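Local structure of proline dipeptidase (Streptococcus pneumoniae, 3PN9) at residues K18-V23 with D96-A101; Q9-L14 with L47-D52. The protein probably acts as a proline dipeptidase, hydrolysing dipeptides with a C-terminal proline, of which this chain supplies the creatinase/prolidase N-terminal domain. All coordinates share one frame; numbering follows the deposited sequence.

Contact 1: residues K18-V23 with D96-A101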
loop_
_atom_site.group_PDB
_atom_site.type_symbol
_atom_site.label_atom_id
_atom_site.label_comp_id
_atom_site.label_asym_id
_atom_site.label_seq_id
_atom_site.Cartn_x
_atom_site.Cartn_y
_atom_site.Cartn_z
ATOM N N LYS A 18 -5.142 -3.248 -7.312
ATOM C CA LYS A 18 -5.354 -4.669 -7.566
ATOM C C LYS A 18 -5.086 -4.964 -9.068
ATOM O O LYS A 18 -5.896 -5.648 -9.713
ATOM C CB LYS A 18 -6.770 -5.119 -7.178
ATOM C CG LYS A 18 -6.987 -5.074 -5.662
ATOM C CD LYS A 18 -8.505 -5.083 -5.484
ATOM C CE LYS A 18 -8.820 -5.732 -4.162
ATOM N NZ LYS A 18 -8.392 -4.750 -3.113
ATOM N N LEU A 19 -3.985 -4.423 -9.611
ATOM C CA LEU A 19 -3.650 -4.625 -11.008
ATOM C C LEU A 19 -2.600 -5.706 -11.072
ATOM O O LEU A 19 -1.676 -5.677 -10.256
ATOM C CB LEU A 19 -3.079 -3.261 -11.588
ATOM C CG LEU A 19 -4.140 -2.170 -11.827
ATOM C CD1 LEU A 19 -3.549 -0.797 -12.080
ATOM C CD2 LEU A 19 -5.015 -2.558 -13.094
ATOM N N ASP A 20 -2.620 -6.549 -12.113
ATOM C CA ASP A 20 -1.532 -7.543 -12.303
ATOM C C ASP A 20 -0.357 -6.941 -13.133
ATOM O O ASP A 20 0.810 -7.364 -12.948
ATOM C CB ASP A 20 -2.137 -8.772 -13.030
ATOM C CG ASP A 20 -3.279 -9.345 -12.225
ATOM O OD1 ASP A 20 -2.948 -9.770 -11.127
ATOM O OD2 ASP A 20 -4.468 -9.207 -12.562
ATOM N N VAL A 21 -0.643 -5.940 -14.003
ATOM C CA VAL A 21 0.430 -5.380 -14.739
ATOM C C VAL A 21 0.017 -4.026 -15.313
ATOM O O VAL A 21 -1.152 -3.720 -15.558
ATOM C CB VAL A 21 0.841 -6.404 -15.928
ATOM C CG1 VAL A 21 -0.365 -6.577 -16.837
ATOM C CG2 VAL A 21 1.992 -5.845 -16.807
ATOM N N ALA A 22 1.016 -3.191 -15.488
ATOM C CA ALA A 22 0.781 -1.923 -16.234
ATOM C C ALA A 22 1.587 -2.006 -17.543
ATOM O O ALA A 22 2.796 -2.256 -17.519
ATOM C CB ALA A 22 1.332 -0.713 -15.433
ATOM N N VAL A 23 0.962 -1.582 -18.622
ATOM C CA VAL A 23 1.564 -1.683 -19.898
ATOM C C VAL A 23 1.759 -0.242 -20.375
ATOM O O VAL A 23 0.800 0.468 -20.702
ATOM C CB VAL A 23 0.643 -2.430 -20.969
ATOM C CG1 VAL A 23 1.438 -2.524 -22.313
ATOM C CG2 VAL A 23 0.243 -3.826 -20.396
ATOM N N ASP A 96 -2.276 -15.482 -14.395
ATOM C CA ASP A 96 -3.633 -15.191 -14.793
ATOM C C ASP A 96 -3.751 -13.649 -14.723
ATOM O O ASP A 96 -3.789 -13.077 -13.612
ATOM C CB ASP A 96 -4.552 -15.824 -13.746
ATOM C CG ASP A 96 -5.994 -15.640 -14.097
ATOM O OD1 ASP A 96 -6.236 -15.136 -15.223
ATOM O OD2 ASP A 96 -6.884 -15.954 -13.252
ATOM N N PHE A 97 -3.703 -12.960 -15.869
ATOM C CA PHE A 97 -3.794 -11.487 -15.835
ATOM C C PHE A 97 -5.250 -11.091 -15.788
ATOM O O PHE A 97 -5.900 -11.086 -16.814
ATOM C CB PHE A 97 -3.024 -10.877 -17.012
ATOM C CG PHE A 97 -1.520 -11.156 -16.954
ATOM C CD1 PHE A 97 -0.688 -10.315 -16.231
ATOM C CD2 PHE A 97 -0.937 -12.223 -17.686
ATOM C CE1 PHE A 97 0.704 -10.530 -16.145
ATOM C CE2 PHE A 97 0.429 -12.446 -17.634
ATOM C CZ PHE A 97 1.294 -11.602 -16.840
ATOM N N LYS A 98 -5.802 -10.765 -14.627
ATOM C CA LYS A 98 -7.209 -10.348 -14.610
ATOM C C LYS A 98 -7.410 -8.887 -14.814
ATOM O O LYS A 98 -8.490 -8.450 -15.272
ATOM C CB LYS A 98 -7.769 -10.652 -13.238
ATOM C CG LYS A 98 -7.750 -12.160 -13.028
ATOM C CD LYS A 98 -8.495 -12.462 -11.689
ATOM C CE LYS A 98 -7.505 -12.927 -10.696
ATOM N NZ LYS A 98 -8.185 -14.139 -10.095
ATOM N N ARG A 99 -6.390 -8.081 -14.438
ATOM C CA ARG A 99 -6.585 -6.611 -14.507
ATOM C C ARG A 99 -5.323 -6.006 -15.016
ATOM O O ARG A 99 -4.217 -6.236 -14.435
ATOM C CB ARG A 99 -6.974 -6.062 -13.096
ATOM C CG ARG A 99 -8.411 -6.576 -12.627
ATOM C CD ARG A 99 -8.950 -6.061 -11.239
ATOM N NE ARG A 99 -8.390 -4.742 -10.933
ATOM C CZ ARG A 99 -8.720 -3.604 -11.551
ATOM N NH1 ARG A 99 -9.686 -3.592 -12.483
ATOM N NH2 ARG A 99 -8.120 -2.454 -11.215
ATOM N N VAL A 100 -5.463 -5.208 -16.041
ATOM C CA VAL A 100 -4.290 -4.661 -16.723
ATOM C C VAL A 100 -4.551 -3.147 -16.830
ATOM O O VAL A 100 -5.666 -2.756 -17.115
ATOM C CB VAL A 100 -4.258 -5.308 -18.174
ATOM C CG1 VAL A 100 -3.215 -4.640 -19.128
ATOM C CG2 VAL A 100 -3.926 -6.886 -17.999
ATOM N N ALA A 101 -3.522 -2.304 -16.730
ATOM C CA ALA A 101 -3.691 -0.891 -16.988
ATOM C C ALA A 101 -2.917 -0.546 -18.234
ATOM O O ALA A 101 -1.784 -0.961 -18.371
ATOM C CB ALA A 101 -3.088 -0.003 -15.726
#

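Contact 2: residues Q9-L14 with L47-D52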
loop_
_atom_site.group_PDB
_atom_site.type_symbol
_atom_site.label_atom_id
_atom_site.label_comp_id
_atom_site.label_asym_id
_atom_site.label_seq_id
_atom_site.Cartn_x
_atom_site.Cartn_y
_atom_site.Cartn_z
ATOM N N GLN A 9 6.955 3.555 -7.393
ATOM C CA GLN A 9 5.614 4.166 -7.257
ATOM C C GLN A 9 4.628 3.382 -8.121
ATOM O O GLN A 9 3.479 3.213 -7.726
ATOM C CB GLN A 9 5.644 5.566 -7.864
ATOM C CG GLN A 9 6.274 6.598 -6.816
ATOM C CD GLN A 9 6.104 8.049 -7.317
ATOM O OE1 GLN A 9 4.942 8.516 -7.532
ATOM N NE2 GLN A 9 7.234 8.727 -7.577
ATOM N N ILE A 10 5.019 2.955 -9.347
ATOM C CA ILE A 10 4.024 2.140 -10.104
ATOM C C ILE A 10 3.813 0.817 -9.412
ATOM O O ILE A 10 2.655 0.358 -9.329
ATOM C CB ILE A 10 4.560 1.908 -11.557
ATOM C CG1 ILE A 10 4.479 3.267 -12.293
ATOM C CG2 ILE A 10 3.650 0.798 -12.283
ATOM C CD1 ILE A 10 5.147 3.276 -13.604
ATOM N N LEU A 11 4.878 0.201 -8.849
ATOM C CA LEU A 11 4.583 -1.080 -8.097
ATOM C C LEU A 11 3.594 -0.880 -6.999
ATOM O O LEU A 11 2.741 -1.769 -6.686
ATOM C CB LEU A 11 5.906 -1.723 -7.501
ATOM C CG LEU A 11 6.939 -2.121 -8.584
ATOM C CD1 LEU A 11 8.367 -2.584 -7.954
ATOM C CD2 LEU A 11 6.366 -3.301 -9.368
ATOM N N THR A 12 3.761 0.232 -6.287
ATOM C CA THR A 12 2.876 0.481 -5.147
ATOM C C THR A 12 1.455 0.641 -5.662
ATOM O O THR A 12 0.454 0.203 -5.035
ATOM C CB THR A 12 3.379 1.821 -4.424
ATOM O OG1 THR A 12 4.718 1.563 -3.942
ATOM C CG2 THR A 12 2.532 2.193 -3.269
ATOM N N TYR A 13 1.322 1.373 -6.768
ATOM C CA TYR A 13 0.007 1.634 -7.370
ATOM C C TYR A 13 -0.679 0.312 -7.865
ATOM O O TYR A 13 -1.896 0.132 -7.670
ATOM C CB TYR A 13 0.235 2.570 -8.575
ATOM C CG TYR A 13 -0.962 2.831 -9.470
ATOM C CD1 TYR A 13 -1.932 3.710 -8.961
ATOM C CD2 TYR A 13 -1.130 2.266 -10.761
ATOM C CE1 TYR A 13 -3.009 4.043 -9.627
ATOM C CE2 TYR A 13 -2.318 2.638 -11.531
ATOM C CZ TYR A 13 -3.227 3.513 -10.912
ATOM O OH TYR A 13 -4.439 4.108 -11.393
ATOM N N LEU A 14 0.131 -0.634 -8.422
ATOM C CA LEU A 14 -0.433 -1.896 -8.892
ATOM C C LEU A 14 -1.053 -2.604 -7.676
ATOM O O LEU A 14 -2.154 -3.187 -7.763
ATOM C CB LEU A 14 0.653 -2.803 -9.534
ATOM C CG LEU A 14 1.286 -2.162 -10.799
ATOM C CD1 LEU A 14 2.391 -3.112 -11.359
ATOM C CD2 LEU A 14 0.198 -1.931 -11.897
ATOM N N LEU A 47 6.787 -1.239 -22.233
ATOM C CA LEU A 47 7.384 -1.610 -20.893
ATOM C C LEU A 47 6.256 -2.286 -20.084
ATOM O O LEU A 47 5.123 -1.749 -19.945
ATOM C CB LEU A 47 7.868 -0.316 -20.173
ATOM C CG LEU A 47 8.287 -0.536 -18.689
ATOM C CD1 LEU A 47 9.592 -1.309 -18.808
ATOM C CD2 LEU A 47 8.510 0.857 -18.003
ATOM N N PHE A 48 6.493 -3.504 -19.601
ATOM C CA PHE A 48 5.489 -4.148 -18.799
ATOM C C PHE A 48 5.942 -4.059 -17.327
ATOM O O PHE A 48 7.013 -4.609 -16.993
ATOM C CB PHE A 48 5.404 -5.639 -19.143
ATOM C CG PHE A 48 4.866 -5.834 -20.560
ATOM C CD1 PHE A 48 3.498 -5.824 -20.770
ATOM C CD2 PHE A 48 5.766 -5.913 -21.669
ATOM C CE1 PHE A 48 2.995 -5.970 -22.101
ATOM C CE2 PHE A 48 5.251 -6.091 -22.980
ATOM C CZ PHE A 48 3.855 -6.100 -23.179
ATOM N N VAL A 49 5.175 -3.364 -16.491
ATOM C CA VAL A 49 5.571 -3.304 -15.057
ATOM C C VAL A 49 4.632 -4.296 -14.391
ATOM O O VAL A 49 3.425 -4.091 -14.356
ATOM C CB VAL A 49 5.346 -1.889 -14.447
ATOM C CG1 VAL A 49 5.951 -1.888 -12.983
ATOM C CG2 VAL A 49 6.127 -0.792 -15.311
ATOM N N LEU A 50 5.202 -5.390 -13.944
ATOM C CA LEU A 50 4.457 -6.457 -13.361
ATOM C C LEU A 50 4.317 -6.200 -11.843
ATOM O O LEU A 50 5.199 -5.583 -11.266
ATOM C CB LEU A 50 5.314 -7.756 -13.523
ATOM C CG LEU A 50 5.342 -8.179 -15.053
ATOM C CD1 LEU A 50 6.530 -9.158 -15.396
ATOM C CD2 LEU A 50 3.977 -8.899 -15.324
ATOM N N ALA A 51 3.285 -6.777 -11.206
ATOM C CA ALA A 51 2.991 -6.407 -9.806
ATOM C C ALA A 51 4.063 -6.964 -8.903
ATOM O O ALA A 51 4.441 -6.294 -7.917
ATOM C CB ALA A 51 1.636 -6.952 -9.340
ATOM N N ASP A 52 4.541 -8.172 -9.205
ATOM C CA ASP A 52 5.342 -8.871 -8.201
ATOM C C ASP A 52 6.651 -9.377 -8.691
ATOM O O ASP A 52 7.258 -10.240 -8.012
ATOM C CB ASP A 52 4.543 -10.110 -7.617
ATOM C CG ASP A 52 3.210 -9.706 -6.977
ATOM O OD1 ASP A 52 3.107 -8.613 -6.302
ATOM O OD2 ASP A 52 2.227 -10.471 -7.128
HETATM O O HOH W 1 2.870 -4.530 -6.698
#

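Contact 1: residues K18-V23 with D96-A101
Asp20 reaches across to the start of strand 99-101 and takes two backbone N-H groups on a single carboxylate oxygen. Asp20 OD2 accepts from Arg99 N at 2.9 Å through its anti lone pair, while Lys98 N comes in from above the carboxylate plane on a more bent bond of 130°. The side chain can do this because its CG stands anti to the carbonyl carbon (chi1 -58°), which brings OD2 up to the N-H groups of Lys98 and Arg99. Asp20 N in turn donates to Arg99 O at 2.8 Å, so that Arg99 N and O are both held by Asp20, one by its side chain and the other by its backbone. Beyond this point the pairing is regular parallel strand: Ala101 N binds Val21 O at 3.0 Å and Val23 N binds Ala101 O at 2.8 Å.

The Arg99 side chain turns to Lys18 and Leu19. Arg99 NE donates to Lys18 O from well above the carbonyl plane, at 2.9 Å, and Leu19 CD2 sits over one face of the guanidinium, 3.6 Å from Arg99 NH2, the two side chains crossing at about a right angle. Lys18, the first residue past helix 6-17, has positive phi and completes a Schellman motif. The guanidinium is held further by Glu17 O and by salt bridges to Glu123 and Asp125.

On one face of the sheet Val21 CG1 touches both Val100 CG2 and Phe97 CD1, 3.8 Å from each, and Phe97 meets Phe119 edge-to-face. The other face carries Ala22, Ala101 and Leu19, whose CD1 rests against Ala101 CB on the side packed by helix 6-17. Strands 21-24 and 99-102 are thus parallel neighbours inside the mixed sheet, flanked by 46-50 and 123-126, an arrangement belonging to the alpha/beta N-terminal domain of the creatinase/prolidase family.

Contact 2: residues Q9-L14 with L47-D52
Ile10, Leu11 and Leu14 pack onto Val49 through methyl groups. Among the side-chain pairs the shortest is Ile10 CG2 to Val49 CG1, 3.6 Å, with the two side chains crossing at about a right angle. Val49 CG1 stands anti to its own backbone nitrogen (chi1 -174°), and from there it also meets Leu11 CD2 at 3.9 Å and Leu14 CD1 at 4.1 Å. Farther along, Leu14 CB lies beside Ala51 CB.

Two leucine methyls rest on the backbone as well. Leu14 CD1 is 3.3 Å from Val49 O and also touches the Leu50 carbonyl carbon and Ala51 CA, while Leu11 CD2 approaches Leu50 O at 3.2 Å. This is helix-on-sheet packing of an alpha/beta domain: the axes of helix segment 9-14 and strand segment 47-50 make 57° and approach to 8.9 Å. Leu14 also touches Ala22 on the next strand, and Ile10 meets Leu33 and Met134 of flanking helices.

The polar link between the segments is a water. It donates to Leu11 O at 2.8 Å and to Ala51 O at 2.7 Å, bridging a helix carbonyl to the chain just past the strand. Nearby, Leu11 also packs on Thr70 of the third subunit.

The centres of the two contacts lie about 9 Å apart, and they share one mixed sheet in which strand 21-24 sits between 46-50 and 99-102. Along the chain the segments alternate: 9-14, 18-23, 47-52, then 96-101. Helix 6-17 is joined to strand 21-24 by the short loop 18-20, with a probable hydrogen bond from Leu19 N to Leu14 O at the turn. Contact 1 pairs that strand with its parallel neighbour; contact 2 lays the helix on its antiparallel neighbour, where Ala22 N probably bonds to Val49 O. Sequence from the first fifty residues and from near residue 100 therefore meets in the middle of the sheet.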